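Local coordinates for glutathione transferase o1 (Bombyx mori, PDB 3RBT), which belongs to the omega class of glutathione transferases, a family of glutathione-dependent transferases and dehydroascorbate reductases, but probably has little of that activity itself, at residues N35-R40 and E128-S133; A68-P71 and P76-E79; L121-F126 and G173-M178. One frame throughout, in Å; residues are numbered along the deposited sequence.

Contact 1: residues N35-R40 and E128-S133; sequences NPYGHR and ELIKGS
Tyr37 turns its CG anti to its own carbonyl carbon (chi1 -67°), which sends the ring off the first turn of its helix toward Ile130; Ile130 has the matching first torsion (chi1 -65°), with CG1 beside its backbone N and CG2 anti to that N, and reaches back from the opposite direction. Here the thioredoxin-like N-terminal domain of the glutathione transferase fold, at the start of helix 36-47, meets helix 113-138 of the all-helical C-terminal domain. The touching is done by the end of the tyrosine: OH lies 3.4 Å from Ile130 CG2, while CZ, further back, is 4.3 Å from that methyl. Ring and methyl meet obliquely. The other branch of the isoleucine ends in CD1, which sits 4.1 Å from Tyr37 OH and 4.1 Å from Arg40 NH2, near both phenol oxygen and guanidinium. Arg40 runs extended from CG to NE, and its polar end is engaged elsewhere: NE donates to Met178 O and NH1 to Ser92 OG. Trp182 packs against Ile130 and Arg40 and makes an edge-to-face contact with the Tyr37 ring, adding helix 174-186 to the cluster. Between 35-40 and 128-133 the contact is van der Waals only; Arg40, through Met178, supplies a polar link between the domains. Each side is tied internally. Asn35 is the N-cap of helix 36-47, its OD1 accepting from Gly38 N at 3.0 Å with an N-H...O angle of 151°; omega-class relatives generally carry their active-site cysteine at this point in the fold. On the other helix, Ser133 OG folds back and donates to Ile130 O at 2.8 Å, well off the C=O direction and tilted from its plane.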
# COMPACT_ATOMS: atom_id res chain seq x y z
N ASN A 35 18.49 -0.01 -9.20
CA ASN A 35 17.08 0.30 -8.87
C ASN A 35 16.85 0.11 -7.37
O ASN A 35 17.07 -0.98 -6.84
CB ASN A 35 16.10 -0.56 -9.67
CG ASN A 35 14.64 -0.27 -9.31
OD1 ASN A 35 14.04 -0.99 -8.51
ND2 ASN A 35 14.08 0.79 -9.88
N PRO A 36 16.42 1.18 -6.68
CA PRO A 36 16.22 1.17 -5.22
C PRO A 36 15.09 0.25 -4.73
O PRO A 36 15.17 -0.24 -3.61
CB PRO A 36 15.89 2.64 -4.91
CG PRO A 36 15.27 3.17 -6.20
CD PRO A 36 16.07 2.48 -7.29
N TYR A 37 14.06 0.02 -5.55
CA TYR A 37 12.99 -0.92 -5.20
C TYR A 37 13.50 -2.36 -5.18
O TYR A 37 13.10 -3.16 -4.32
CB TYR A 37 11.80 -0.77 -6.15
CG TYR A 37 11.07 0.56 -6.00
CD1 TYR A 37 10.17 0.77 -4.95
CD2 TYR A 37 11.31 1.61 -6.89
CE1 TYR A 37 9.50 2.00 -4.80
CE2 TYR A 37 10.65 2.84 -6.76
CZ TYR A 37 9.75 3.02 -5.72
OH TYR A 37 9.12 4.23 -5.59
N GLY A 38 14.41 -2.68 -6.11
CA GLY A 38 15.13 -3.95 -6.08
C GLY A 38 16.11 -4.03 -4.91
O GLY A 38 16.25 -5.08 -4.30
N HIS A 39 16.79 -2.92 -4.63
CA HIS A 39 17.72 -2.81 -3.49
C HIS A 39 17.00 -3.20 -2.18
O HIS A 39 17.52 -3.99 -1.39
CB HIS A 39 18.27 -1.39 -3.41
CG HIS A 39 19.44 -1.22 -2.48
ND1 HIS A 39 20.19 -0.06 -2.43
CD2 HIS A 39 20.00 -2.06 -1.57
CE1 HIS A 39 21.14 -0.18 -1.52
NE2 HIS A 39 21.05 -1.39 -0.99
N ARG A 40 15.81 -2.64 -1.99
CA ARG A 40 14.87 -3.03 -0.94
C ARG A 40 14.69 -4.52 -0.77
O ARG A 40 14.81 -5.06 0.33
CB ARG A 40 13.49 -2.46 -1.26
CG ARG A 40 13.11 -1.25 -0.50
CD ARG A 40 11.63 -0.98 -0.72
NE ARG A 40 11.25 0.23 0.01
CZ ARG A 40 10.13 0.91 -0.16
NH1 ARG A 40 9.23 0.52 -1.05
NH2 ARG A 40 9.92 1.99 0.58
N GLU A 128 7.11 10.30 -0.17
CA GLU A 128 7.34 11.72 -0.47
C GLU A 128 8.84 12.02 -0.63
O GLU A 128 9.23 12.84 -1.48
CB GLU A 128 6.65 12.63 0.57
CG GLU A 128 5.11 12.51 0.53
CD GLU A 128 4.39 13.40 1.54
OE1 GLU A 128 4.95 13.71 2.61
OE2 GLU A 128 3.23 13.79 1.26
N LEU A 129 9.68 11.34 0.16
CA LEU A 129 11.13 11.46 0.03
C LEU A 129 11.58 10.82 -1.28
O LEU A 129 12.42 11.37 -2.00
CB LEU A 129 11.82 10.83 1.25
CG LEU A 129 13.34 10.71 1.49
CD1 LEU A 129 14.19 11.57 0.60
CD2 LEU A 129 13.67 11.02 2.94
N ILE A 130 10.99 9.67 -1.62
CA ILE A 130 11.26 8.99 -2.88
C ILE A 130 10.95 9.89 -4.09
O ILE A 130 11.80 10.02 -4.98
CB ILE A 130 10.50 7.64 -2.97
CG1 ILE A 130 11.01 6.66 -1.90
CG2 ILE A 130 10.65 7.04 -4.35
CD1 ILE A 130 10.17 5.39 -1.76
N LYS A 131 9.77 10.52 -4.10
CA LYS A 131 9.37 11.42 -5.19
C LYS A 131 10.38 12.56 -5.39
O LYS A 131 10.83 12.80 -6.51
CB LYS A 131 7.97 12.01 -4.96
CG LYS A 131 6.83 11.00 -5.09
CD LYS A 131 5.47 11.64 -4.75
CE LYS A 131 4.35 10.61 -4.81
NZ LYS A 131 3.01 11.27 -4.79
N GLY A 132 10.72 13.25 -4.30
CA GLY A 132 11.73 14.30 -4.31
C GLY A 132 13.10 13.83 -4.78
O GLY A 132 13.78 14.52 -5.54
N SER A 133 13.52 12.65 -4.33
CA SER A 133 14.81 12.11 -4.73
C SER A 133 14.83 11.74 -6.22
O SER A 133 15.83 11.96 -6.91
CB SER A 133 15.20 10.91 -3.86
OG SER A 133 14.55 9.74 -4.32

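Contact 2: residues A68-P71 and P76-E79; sequences AKNP and PVLE
Asn70 and Val77 make the close part of this contact: the two side chains come at each other from opposite directions, and ND2 of Asn70 rests 3.7 Å from CG2 of Val77. Both residues are buried, and Phe90 packs against both. With its CG anti to the backbone N (chi1 -178°), Asn70 carries the amide toward the strand, where ND2 also donates to Lys74 O and so bridges the turn between the segments. That turn belongs to the thioredoxin-like domain: helix 64-69 ends, the chain passes the cis peptide before Pro76, and strand 77-80 enters the sheet antiparallel to strand 27-31. The other half, Lys69 with Glu79, is looser and wet. Both chains are extended beyond CG, yet Lys69 NZ stops 4.1 Å from Glu79 OE2, too far for a salt bridge. Two waters span the distance. One accepts from Lys69 NZ at 3.2 Å and donates to Glu79 OE2 at 2.7 Å; the second likewise accepts from Lys69 NZ at 2.6 Å and donates to Glu79 OE2 at 2.9 Å. The other carboxylate oxygen, OE1, turns to Arg28 in a salt bridge and to the hydroxyl of Tyr30.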
# COMPACT_ATOMS: atom_id res chain seq x y z
N ALA A 68 5.63 -10.24 -21.60
CA ALA A 68 4.41 -11.06 -21.60
C ALA A 68 3.91 -11.42 -20.20
O ALA A 68 2.71 -11.42 -19.97
CB ALA A 68 4.62 -12.31 -22.44
N LYS A 69 4.83 -11.71 -19.28
CA LYS A 69 4.45 -12.04 -17.91
C LYS A 69 4.29 -10.80 -17.04
O LYS A 69 3.85 -10.88 -15.90
CB LYS A 69 5.48 -12.99 -17.27
CG LYS A 69 5.55 -14.39 -17.88
CD LYS A 69 6.46 -15.30 -17.03
CE LYS A 69 6.63 -16.67 -17.64
NZ LYS A 69 7.36 -17.62 -16.73
N ASN A 70 4.63 -9.64 -17.60
CA ASN A 70 4.70 -8.39 -16.85
C ASN A 70 4.47 -7.21 -17.80
O ASN A 70 5.39 -6.43 -18.05
CB ASN A 70 6.07 -8.32 -16.16
CG ASN A 70 6.25 -7.07 -15.30
OD1 ASN A 70 5.29 -6.38 -14.95
ND2 ASN A 70 7.50 -6.79 -14.96
N PRO A 71 3.24 -7.09 -18.35
CA PRO A 71 2.97 -6.12 -19.43
C PRO A 71 3.13 -4.66 -19.02
O PRO A 71 3.48 -3.83 -19.87
CB PRO A 71 1.53 -6.43 -19.84
CG PRO A 71 0.92 -7.09 -18.68
CD PRO A 71 2.01 -7.78 -17.91
N PRO A 76 10.99 -4.36 -8.85
CA PRO A 76 11.58 -5.61 -9.33
C PRO A 76 10.51 -6.69 -9.42
O PRO A 76 9.35 -6.43 -9.11
CB PRO A 76 12.57 -5.96 -8.22
CG PRO A 76 11.88 -5.47 -6.99
CD PRO A 76 11.27 -4.15 -7.42
N VAL A 77 10.91 -7.89 -9.83
CA VAL A 77 10.01 -9.04 -9.80
C VAL A 77 10.68 -10.16 -9.00
O VAL A 77 11.84 -10.50 -9.24
CB VAL A 77 9.70 -9.59 -11.21
CG1 VAL A 77 8.81 -10.83 -11.11
CG2 VAL A 77 9.06 -8.53 -12.09
N LEU A 78 9.95 -10.71 -8.04
CA LEU A 78 10.43 -11.88 -7.34
C LEU A 78 9.66 -13.09 -7.87
O LEU A 78 8.43 -13.15 -7.77
CB LEU A 78 10.26 -11.74 -5.82
CG LEU A 78 10.75 -12.90 -4.94
CD1 LEU A 78 12.27 -12.95 -4.83
CD2 LEU A 78 10.13 -12.84 -3.54
N GLU A 79 10.41 -14.03 -8.45
CA GLU A 79 9.82 -15.26 -8.95
C GLU A 79 10.01 -16.33 -7.89
O GLU A 79 11.12 -16.53 -7.39
CB GLU A 79 10.46 -15.69 -10.28
CG GLU A 79 9.75 -16.86 -10.98
CD GLU A 79 10.32 -17.18 -12.36
OE1 GLU A 79 11.55 -17.03 -12.55
OE2 GLU A 79 9.55 -17.58 -13.24
O HOH W 1 6.91 -17.67 -13.52
O HOH W 2 9.86 -17.15 -16.09

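Contact 3: residues L121-F126 and G173-M178; sequences LLIERF and GMLDYM
Leu175 pushes its forked end against Leu122 and Ile123 where helix 174-186 runs almost parallel to helix 113-138, the local axes 13° apart and 10.3 Å distant. From CB, a first torsion of -178° swings CG away from the backbone N and brings the fork to helix 113-138; CB and CG are the stem, and the two methyls do the touching. CD1 slides past Ile123 to lie 3.6 Å from its CG1, with Leu122 CB at 4.0 Å. CD2 takes the other direction and meets Leu122 CD1 at 3.8 Å, the two leucines crossing at about a right angle. One turn on, Met178 CG touches Ile123 CD1 at 3.8 Å. With an alanine in place of Leu175 both methyls go, and a gap would probably open against Leu122 and Ile123, the latter's CG1 stripped of its nearest neighbour. At the start of helix 174-186 Asp176 OD2 accepts from Gly173 N at 2.9 Å, half of the capping box familiar in glutathione transferases; a glycine N-cap cannot return the bond. Between the two segments no hydrogen bond forms; only aliphatic carbon meets aliphatic carbon, so the pairing depends on shape and exclusion of water within the C-terminal domain.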
# COMPACT_ATOMS: atom_id res chain seq x y z
N LEU A 121 2.49 2.83 7.88
CA LEU A 121 2.16 4.24 7.64
C LEU A 121 3.38 5.08 7.30
O LEU A 121 3.31 5.98 6.46
CB LEU A 121 1.40 4.83 8.84
CG LEU A 121 -0.03 4.29 9.00
CD1 LEU A 121 -0.71 4.84 10.25
CD2 LEU A 121 -0.87 4.58 7.75
N LEU A 122 4.51 4.74 7.94
CA LEU A 122 5.77 5.43 7.72
C LEU A 122 6.38 5.07 6.36
O LEU A 122 6.92 5.94 5.67
CB LEU A 122 6.74 5.15 8.87
CG LEU A 122 6.33 5.85 10.18
CD1 LEU A 122 6.92 5.17 11.41
CD2 LEU A 122 6.66 7.35 10.16
N ILE A 123 6.26 3.81 5.97
CA ILE A 123 6.66 3.40 4.62
C ILE A 123 5.91 4.23 3.57
O ILE A 123 6.52 4.74 2.62
CB ILE A 123 6.50 1.88 4.37
CG1 ILE A 123 7.47 1.09 5.27
CG2 ILE A 123 6.78 1.55 2.91
CD1 ILE A 123 7.09 -0.38 5.51
N GLU A 124 4.59 4.36 3.74
CA GLU A 124 3.81 5.19 2.83
C GLU A 124 4.27 6.65 2.86
O GLU A 124 4.51 7.24 1.80
CB GLU A 124 2.32 5.05 3.13
CG GLU A 124 1.42 5.89 2.24
CD GLU A 124 1.35 5.39 0.79
OE1 GLU A 124 0.90 6.18 -0.07
OE2 GLU A 124 1.72 4.22 0.52
N ARG A 125 4.38 7.23 4.05
CA ARG A 125 4.95 8.57 4.23
C ARG A 125 6.30 8.78 3.53
O ARG A 125 6.55 9.86 2.97
CB ARG A 125 5.11 8.90 5.72
CG ARG A 125 3.87 9.46 6.36
CD ARG A 125 3.96 9.35 7.87
NE ARG A 125 2.66 9.51 8.50
CZ ARG A 125 2.29 8.90 9.63
NH1 ARG A 125 3.12 8.08 10.25
NH2 ARG A 125 1.07 9.11 10.13
N PHE A 126 7.17 7.76 3.57
CA PHE A 126 8.49 7.82 2.93
C PHE A 126 8.41 8.03 1.42
O PHE A 126 9.37 8.50 0.81
CB PHE A 126 9.30 6.55 3.25
CG PHE A 126 10.80 6.68 2.99
CD1 PHE A 126 11.63 7.37 3.88
CD2 PHE A 126 11.39 6.07 1.88
CE1 PHE A 126 13.02 7.47 3.64
CE2 PHE A 126 12.77 6.17 1.63
CZ PHE A 126 13.58 6.86 2.51
N GLY A 173 14.91 -3.50 11.68
CA GLY A 173 13.70 -4.24 11.34
C GLY A 173 13.24 -3.88 9.95
O GLY A 173 13.97 -3.24 9.20
N MET A 174 12.02 -4.29 9.60
CA MET A 174 11.47 -4.03 8.27
C MET A 174 11.52 -2.55 7.83
O MET A 174 11.92 -2.25 6.71
CB MET A 174 10.02 -4.54 8.17
CG MET A 174 9.43 -4.41 6.77
SD MET A 174 10.32 -5.44 5.57
CE MET A 174 9.46 -7.01 5.75
N LEU A 175 11.11 -1.64 8.71
CA LEU A 175 11.13 -0.21 8.35
C LEU A 175 12.55 0.28 7.98
O LEU A 175 12.74 0.91 6.94
CB LEU A 175 10.50 0.65 9.45
CG LEU A 175 10.39 2.16 9.19
CD1 LEU A 175 9.55 2.47 7.93
CD2 LEU A 175 9.82 2.89 10.41
N ASP A 176 13.54 -0.05 8.81
CA ASP A 176 14.93 0.28 8.51
C ASP A 176 15.37 -0.11 7.09
O ASP A 176 15.90 0.72 6.36
CB ASP A 176 15.86 -0.36 9.54
CG ASP A 176 15.55 0.10 10.94
OD1 ASP A 176 16.00 1.21 11.32
OD2 ASP A 176 14.84 -0.64 11.65
N TYR A 177 15.14 -1.36 6.70
CA TYR A 177 15.56 -1.83 5.38
C TYR A 177 14.70 -1.28 4.23
O TYR A 177 15.21 -1.05 3.13
CB TYR A 177 15.62 -3.35 5.32
CG TYR A 177 16.71 -3.98 6.18
CD1 TYR A 177 16.39 -4.90 7.18
CD2 TYR A 177 18.05 -3.67 5.99
CE1 TYR A 177 17.38 -5.48 7.97
CE2 TYR A 177 19.04 -4.25 6.76
CZ TYR A 177 18.70 -5.14 7.75
OH TYR A 177 19.70 -5.71 8.52
N MET A 178 13.40 -1.08 4.48
CA MET A 178 12.49 -0.52 3.47
C MET A 178 12.92 0.89 3.05
O MET A 178 12.79 1.27 1.90
CB MET A 178 11.04 -0.47 3.99
CG MET A 178 10.32 -1.84 4.08
SD MET A 178 10.49 -2.89 2.62
CE MET A 178 9.15 -2.30 1.60

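In the fold
Contacts 1 and 3 share helix 113-138, and their centres lie 11 Å apart. Arg40 joins them: its hydrogen bond to Met178 spans 2.7 Å from Arg40 NE to Met178 O, and its NH2 packs 3.9 Å from Ile123 CG2. Contact 2, centred about 19 Å from contact 1, reaches it through Pro76, whose CD lies 3.6 Å from Tyr37 C. By analogy with omega-class relatives, the position of Asn35 probably corresponds to the catalytic cysteine and the cis-proline Pro76 to the edge of the glutathione site. Contact 3 is remote from contact 2, centres 24 Å and nearest atoms about 9 Å apart; contact 1 touches both, joining the N-terminal domain to the helices of the C-terminal one.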